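Local coordinates for ICChI, a glycosylated chitinase (Ipomoea carnea, PDB 6IDN), which hydrolyses chitin and also has lysozyme activity, as a glycosylated plant enzyme with the TIM barrel of glycosyl hydrolase family 18, at residues 73-78 and 153-158; 25-30 and 176-181; 217-220 and 224-227. One frame throughout, in Å; residues are numbered along the deposited sequence. Where two conformers were deposited one is given.

Interaction 1 of 3, residues 73-78 and 153-158; sequences KVFLSL and YLAAAP
The side chains of K73 and Y153 cross at about a right angle, the methylene end of the lysine lying over one face of the phenol ring. CE does the touching: it is 4.1 Å from the centroid of the Y153 ring and 28° off the ring normal, geometry that meets the definition of a CH-pi contact. Its nearest ring atom is CZ of Y153, at 3.6 Å, and K73 CD stands above the same face, nearer the rim. The lysine runs straight through its second and third torsions and bends only at the last (chi4 67°), which turns NZ off the ring and leaves CE as the atom laid on it.

F75, two residues along the strand, meets the base of the same tyrosine at a slant. Its CZ comes within 3.6 Å of Y153 CB, while its CE2 lies 4.1 Å from the methyl CB of A155. F75 therefore fits against Y153 and A155 together, and its ring does not stack on the tyrosine's.

The short strand axes come no closer than 8.7 Å and diverge by 53°, as expected of barrel strands separated by another, here 121-126. Side chains alone bridge the gap, where F75 also packs on I27 and N29, and A155 on D123 and W180.

With no hydrogen bond across it, the contact relies on dispersion and shape, apart from the lysine methylenes, whose C-H bonds are probably polarised by the nearby ammonium and so suit the electron-rich tyrosine face.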
# COMPACT_ATOMS: atom_id res chain seq x y z
N LYS A 73 5.71 9.88 3.41
CA LYS A 73 4.30 9.89 3.03
C LYS A 73 3.57 8.79 3.78
O LYS A 73 4.13 7.72 4.04
CB LYS A 73 4.11 9.69 1.53
CG LYS A 73 4.83 10.73 0.68
CD LYS A 73 4.60 10.47 -0.79
CE LYS A 73 5.22 11.56 -1.67
NZ LYS A 73 6.71 11.62 -1.64
N VAL A 74 2.32 9.06 4.13
CA VAL A 74 1.51 8.13 4.91
C VAL A 74 0.21 7.90 4.16
O VAL A 74 -0.54 8.85 3.92
CB VAL A 74 1.25 8.65 6.34
CG1 VAL A 74 0.54 7.60 7.17
CG2 VAL A 74 2.56 9.07 7.01
N PHE A 75 -0.06 6.65 3.77
CA PHE A 75 -1.28 6.29 3.06
C PHE A 75 -2.19 5.44 3.94
O PHE A 75 -1.71 4.70 4.80
CB PHE A 75 -0.97 5.50 1.77
CG PHE A 75 -0.06 6.22 0.79
CD1 PHE A 75 0.07 7.61 0.79
CD2 PHE A 75 0.66 5.49 -0.14
CE1 PHE A 75 0.92 8.25 -0.13
CE2 PHE A 75 1.50 6.11 -1.06
CZ PHE A 75 1.64 7.49 -1.05
N LEU A 76 -3.49 5.52 3.67
CA LEU A 76 -4.44 4.54 4.19
C LEU A 76 -4.64 3.42 3.17
O LEU A 76 -4.92 3.69 2.00
CB LEU A 76 -5.80 5.19 4.48
CG LEU A 76 -6.89 4.18 4.88
CD1 LEU A 76 -6.63 3.62 6.27
CD2 LEU A 76 -8.27 4.81 4.84
N SER A 77 -4.50 2.17 3.62
CA SER A 77 -4.63 1.02 2.73
C SER A 77 -6.03 0.43 2.83
O SER A 77 -6.46 0.02 3.92
CB SER A 77 -3.58 -0.04 3.05
OG SER A 77 -3.59 -1.07 2.06
N LEU A 78 -6.71 0.33 1.69
CA LEU A 78 -8.01 -0.32 1.59
C LEU A 78 -7.86 -1.82 1.42
O LEU A 78 -7.10 -2.29 0.57
CB LEU A 78 -8.79 0.20 0.38
CG LEU A 78 -8.90 1.71 0.18
CD1 LEU A 78 -9.64 1.97 -1.13
CD2 LEU A 78 -9.60 2.40 1.35
N TYR A 153 -2.18 11.00 -3.36
CA TYR A 153 -1.48 9.93 -4.06
C TYR A 153 -2.33 8.68 -4.13
O TYR A 153 -3.06 8.35 -3.20
CB TYR A 153 -0.15 9.62 -3.37
CG TYR A 153 0.78 10.79 -3.43
CD1 TYR A 153 1.54 11.05 -4.55
CD2 TYR A 153 0.84 11.67 -2.37
CE1 TYR A 153 2.38 12.15 -4.61
CE2 TYR A 153 1.66 12.76 -2.40
CZ TYR A 153 2.43 13.00 -3.52
OH TYR A 153 3.25 14.10 -3.55
N LEU A 154 -2.23 7.97 -5.25
CA LEU A 154 -2.94 6.71 -5.43
C LEU A 154 -1.92 5.61 -5.59
O LEU A 154 -1.01 5.72 -6.41
CB LEU A 154 -3.87 6.79 -6.64
CG LEU A 154 -4.95 7.86 -6.58
CD1 LEU A 154 -5.71 7.97 -7.90
CD2 LEU A 154 -5.90 7.56 -5.44
N ALA A 155 -2.05 4.55 -4.80
CA ALA A 155 -1.13 3.42 -4.85
C ALA A 155 -1.95 2.15 -4.99
O ALA A 155 -3.08 2.07 -4.50
CB ALA A 155 -0.23 3.37 -3.60
N ALA A 156 -1.38 1.15 -5.67
CA ALA A 156 -2.03 -0.15 -5.84
C ALA A 156 -1.08 -1.27 -5.49
O ALA A 156 0.13 -1.18 -5.76
CB ALA A 156 -2.52 -0.36 -7.29
N ALA A 157 -1.63 -2.38 -4.97
CA ALA A 157 -0.85 -3.52 -4.51
C ALA A 157 -1.33 -4.82 -5.15
O ALA A 157 -1.84 -5.72 -4.47
CB ALA A 157 -0.91 -3.63 -2.97
N PRO A 158 -1.17 -4.95 -6.47
CA PRO A 158 -1.57 -6.20 -7.12
C PRO A 158 -0.60 -7.33 -6.79
O PRO A 158 0.54 -7.11 -6.41
CB PRO A 158 -1.49 -5.85 -8.61
CG PRO A 158 -0.33 -4.86 -8.69
CD PRO A 158 -0.48 -4.03 -7.39

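Interaction 2 of 3, residues 25-30 and 176-181; sequences YDIINI and FDYVWV
N29 and W180 reach for each other from opposite directions and meet amide to indole in the tight part of the contact. ND2 of N29 lies 3.0 Å from CZ2 of W180, above the ring plane but displaced toward the rim of the benzo ring. OD1 of N29 stays within 3.4 Å of CH2 of W180, so both ends of the amide press on the same ring. The amide and indole planes are 54° apart, which rules out a parallel stack. W180 itself sits off a staggered rotamer (chi1 25°), consistent with a ring fitted into cramped surroundings; its NE1 makes a weak hydrogen bond to D123 in strand 121-126. An alanine in place of N29 would probably open a gap over the benzo ring of W180, with the amide contact gone.

I27 belongs to the close packing too. Its CD1 is 3.6 Å from CE2 of Y178, because the side chain is extended through CG1 (chi2 167°) straight at the phenol. Only its other branch is slack: CG2 stops 4.3 Å from CH2 of W180.

The four touching residues are buried; the partly exposed D26 and D177 take no part and bond elsewhere, D26 in a salt bridge to K269 and D177 to the backbone N of L154.

The strand axes approach no closer than 12.0 Å and cross at 74°, and no hydrogen bond joins them. Such a span filled only by inward side chains, between the second and sixth of eight parallel strands, is characteristic of the interior of a TIM barrel.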
# COMPACT_ATOMS: atom_id res chain seq x y z
N TYR A 25 12.17 4.01 6.03
CA TYR A 25 10.98 4.02 5.19
C TYR A 25 10.67 5.42 4.68
O TYR A 25 10.78 6.41 5.41
CB TYR A 25 9.76 3.48 5.95
CG TYR A 25 10.06 2.24 6.75
CD1 TYR A 25 10.55 1.10 6.14
CD2 TYR A 25 9.88 2.22 8.14
CE1 TYR A 25 10.82 -0.04 6.86
CE2 TYR A 25 10.15 1.08 8.87
CZ TYR A 25 10.62 -0.05 8.23
OH TYR A 25 10.90 -1.19 8.95
N ASP A 26 10.31 5.47 3.41
CA ASP A 26 9.87 6.70 2.77
C ASP A 26 8.36 6.80 2.66
O ASP A 26 7.85 7.91 2.48
CB ASP A 26 10.47 6.80 1.37
CG ASP A 26 11.97 6.69 1.40
OD1 ASP A 26 12.64 7.73 1.63
OD2 ASP A 26 12.49 5.56 1.23
N ILE A 27 7.65 5.67 2.75
CA ILE A 27 6.19 5.58 2.64
C ILE A 27 5.70 4.56 3.66
O ILE A 27 6.27 3.48 3.79
CB ILE A 27 5.74 5.16 1.23
CG1 ILE A 27 6.28 6.16 0.20
CG2 ILE A 27 4.24 5.09 1.16
CD1 ILE A 27 6.16 5.68 -1.22
N ILE A 28 4.64 4.91 4.39
CA ILE A 28 3.99 3.99 5.32
C ILE A 28 2.58 3.76 4.83
O ILE A 28 1.81 4.71 4.70
CB ILE A 28 3.94 4.53 6.76
CG1 ILE A 28 5.27 5.13 7.19
CG2 ILE A 28 3.49 3.42 7.74
CD1 ILE A 28 6.36 4.13 7.39
N ASN A 29 2.22 2.50 4.59
CA ASN A 29 0.84 2.14 4.29
C ASN A 29 0.18 1.65 5.58
O ASN A 29 0.56 0.60 6.10
CB ASN A 29 0.76 1.05 3.23
CG ASN A 29 1.31 1.49 1.91
OD1 ASN A 29 1.05 2.60 1.46
ND2 ASN A 29 2.07 0.60 1.26
N ILE A 30 -0.82 2.39 6.06
CA ILE A 30 -1.54 2.00 7.27
C ILE A 30 -2.71 1.11 6.84
O ILE A 30 -3.64 1.57 6.17
CB ILE A 30 -2.04 3.23 8.04
CG1 ILE A 30 -0.88 4.11 8.53
CG2 ILE A 30 -2.94 2.80 9.22
CD1 ILE A 30 -1.32 5.34 9.34
N PHE A 176 -2.40 5.84 -11.27
CA PHE A 176 -1.74 5.47 -10.02
C PHE A 176 -0.32 6.02 -9.96
O PHE A 176 0.47 5.87 -10.90
CB PHE A 176 -1.78 3.96 -9.82
CG PHE A 176 -3.07 3.51 -9.23
CD1 PHE A 176 -4.19 3.43 -10.03
CD2 PHE A 176 -3.21 3.31 -7.87
CE1 PHE A 176 -5.43 3.08 -9.49
CE2 PHE A 176 -4.43 2.96 -7.32
CZ PHE A 176 -5.55 2.84 -8.14
N ASP A 177 -0.01 6.68 -8.84
CA ASP A 177 1.32 7.22 -8.59
C ASP A 177 2.30 6.12 -8.23
O ASP A 177 3.48 6.20 -8.59
CB ASP A 177 1.25 8.24 -7.46
CG ASP A 177 0.31 9.36 -7.80
OD1 ASP A 177 0.73 10.25 -8.57
OD2 ASP A 177 -0.87 9.34 -7.36
N TYR A 178 1.83 5.08 -7.55
CA TYR A 178 2.67 3.99 -7.08
C TYR A 178 1.96 2.68 -7.37
O TYR A 178 0.75 2.58 -7.17
CB TYR A 178 2.92 4.07 -5.54
CG TYR A 178 3.58 5.35 -5.08
CD1 TYR A 178 2.81 6.45 -4.73
CD2 TYR A 178 4.96 5.47 -5.01
CE1 TYR A 178 3.37 7.61 -4.34
CE2 TYR A 178 5.54 6.65 -4.60
CZ TYR A 178 4.73 7.72 -4.28
OH TYR A 178 5.26 8.92 -3.85
N VAL A 179 2.71 1.69 -7.81
CA VAL A 179 2.18 0.32 -7.90
C VAL A 179 3.28 -0.57 -7.33
O VAL A 179 4.40 -0.58 -7.85
CB VAL A 179 1.81 -0.12 -9.33
CG1 VAL A 179 1.43 -1.61 -9.30
CG2 VAL A 179 0.64 0.73 -9.85
N TRP A 180 3.01 -1.26 -6.22
CA TRP A 180 3.95 -2.23 -5.65
C TRP A 180 3.41 -3.61 -5.95
O TRP A 180 2.39 -4.02 -5.41
CB TRP A 180 4.15 -2.03 -4.14
CG TRP A 180 3.04 -1.35 -3.41
CD1 TRP A 180 1.84 -1.90 -3.04
CD2 TRP A 180 3.04 -0.02 -2.90
NE1 TRP A 180 1.09 -0.98 -2.34
CE2 TRP A 180 1.82 0.17 -2.22
CE3 TRP A 180 3.98 1.02 -2.92
CZ2 TRP A 180 1.48 1.35 -1.63
CZ3 TRP A 180 3.63 2.23 -2.29
CH2 TRP A 180 2.39 2.37 -1.66
N VAL A 181 4.11 -4.34 -6.81
CA VAL A 181 3.68 -5.66 -7.26
C VAL A 181 4.16 -6.69 -6.24
O VAL A 181 5.35 -6.75 -5.92
CB VAL A 181 4.23 -5.97 -8.66
CG1 VAL A 181 3.69 -7.30 -9.12
CG2 VAL A 181 3.85 -4.85 -9.63

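Interaction 3 of 3, residues 217-220 and 224-227; sequences GLPA and AAPG
The psi of P219 (142°) carries the chain on extended to A220, whose -77°/-15° turns it into the loop that brings 224-227 back alongside the end of strand 213-219. There the stretched phi of A225, -145°, places that residue's CB against the proline ring, so that ring and methyl meet across a short turn of the chain.

The methyl of A225 straddles one bond of the proline ring: its CB is 3.6 Å from P219 CG and equally close to P219 CB. A224 adds a second methyl to the same ring, with its CB 3.9 Å from P219 CB. That methyl also lies beside the backbone, 4.0 Å from A220 N, a contact of packing only. The nearest alpha carbons, those of P219 and A224, are 5.4 Å apart, a separation that leaves room for small side chains between the two backbones.

Other parts of the chain complete the surroundings. P219 also touches Y184, A224 touches Y260 and A225 touches N185, while the backbone of L218 and A220 pairs with W256 at the end of the neighbouring strand 250-256. The loop therefore folds back over the C-terminal end of its own strand, the end at which a TIM barrel carries its active-site loops; Y184 probably belongs to that site, as in family relatives, while the two alanines are plain packing.

In chemical terms the side-chain contact is apolar, two methyls against one saturated ring, with one methyl also lying beside a backbone N; 121 Å² is buried in all and no hydrogen bond crosses. What holds it is probably close fit and burial from water, aided by a proline whose ring limits how its backbone can turn.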
# COMPACT_ATOMS: atom_id res chain seq x y z
N GLY A 217 7.42 -5.59 -4.56
CA GLY A 217 6.88 -5.90 -3.24
C GLY A 217 7.37 -7.25 -2.75
O GLY A 217 7.29 -8.24 -3.47
N LEU A 218 7.84 -7.28 -1.51
CA LEU A 218 8.50 -8.46 -0.98
C LEU A 218 8.09 -8.69 0.47
O LEU A 218 7.76 -7.75 1.19
CB LEU A 218 10.02 -8.32 -1.02
CG LEU A 218 10.64 -8.28 -2.40
CD1 LEU A 218 12.12 -7.95 -2.24
CD2 LEU A 218 10.47 -9.61 -3.10
N PRO A 219 8.17 -9.93 0.94
CA PRO A 219 8.04 -10.17 2.38
C PRO A 219 9.34 -9.83 3.10
O PRO A 219 10.44 -10.06 2.58
CB PRO A 219 7.72 -11.67 2.47
CG PRO A 219 8.03 -12.26 1.10
CD PRO A 219 8.45 -11.16 0.17
N ALA A 220 9.21 -9.24 4.29
CA ALA A 220 10.41 -8.83 5.03
C ALA A 220 11.12 -10.00 5.71
O ALA A 220 12.26 -9.84 6.13
CB ALA A 220 10.06 -7.78 6.09
N ALA A 224 6.66 -13.73 7.06
CA ALA A 224 5.69 -12.78 6.53
C ALA A 224 4.92 -13.34 5.34
O ALA A 224 3.86 -12.81 5.00
CB ALA A 224 6.39 -11.49 6.11
N ALA A 225 5.43 -14.36 4.67
CA ALA A 225 4.77 -14.95 3.50
C ALA A 225 5.03 -16.44 3.52
O ALA A 225 5.93 -16.94 2.83
CB ALA A 225 5.25 -14.31 2.20
N PRO A 226 4.25 -17.18 4.30
CA PRO A 226 4.42 -18.64 4.32
C PRO A 226 4.27 -19.29 2.96
O PRO A 226 4.83 -20.37 2.74
CB PRO A 226 3.33 -19.11 5.29
CG PRO A 226 3.07 -17.92 6.17
CD PRO A 226 3.26 -16.72 5.29
N GLY A 227 3.53 -18.67 2.04
CA GLY A 227 3.38 -19.18 0.70
C GLY A 227 4.56 -18.96 -0.23
O GLY A 227 4.51 -19.35 -1.39

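From the N terminus, the chain first passes 25-30, then 73-78, and returns through 153-158 before 176-181. Interaction 1 thus closes its long loop, about 75 residues, wholly within the longer one of about 146 residues that interaction 2 closes. The two contacts adjoin inside the barrel: strands 27-36 and 73-80 are hydrogen-bonded neighbours, F75 O lying 2.8 Å from I30 N, and 153-156 borders 178-182. Interaction 3 follows in series and closes a short turn after strand 213-219. It joins the others through the sheet, V181 O lying 2.7 Å from G217 N. Interactions 1 and 2 pack inside the barrel, interaction 1 reaching toward the N-terminal ends of its strands; interaction 3 shapes a loop at the rim.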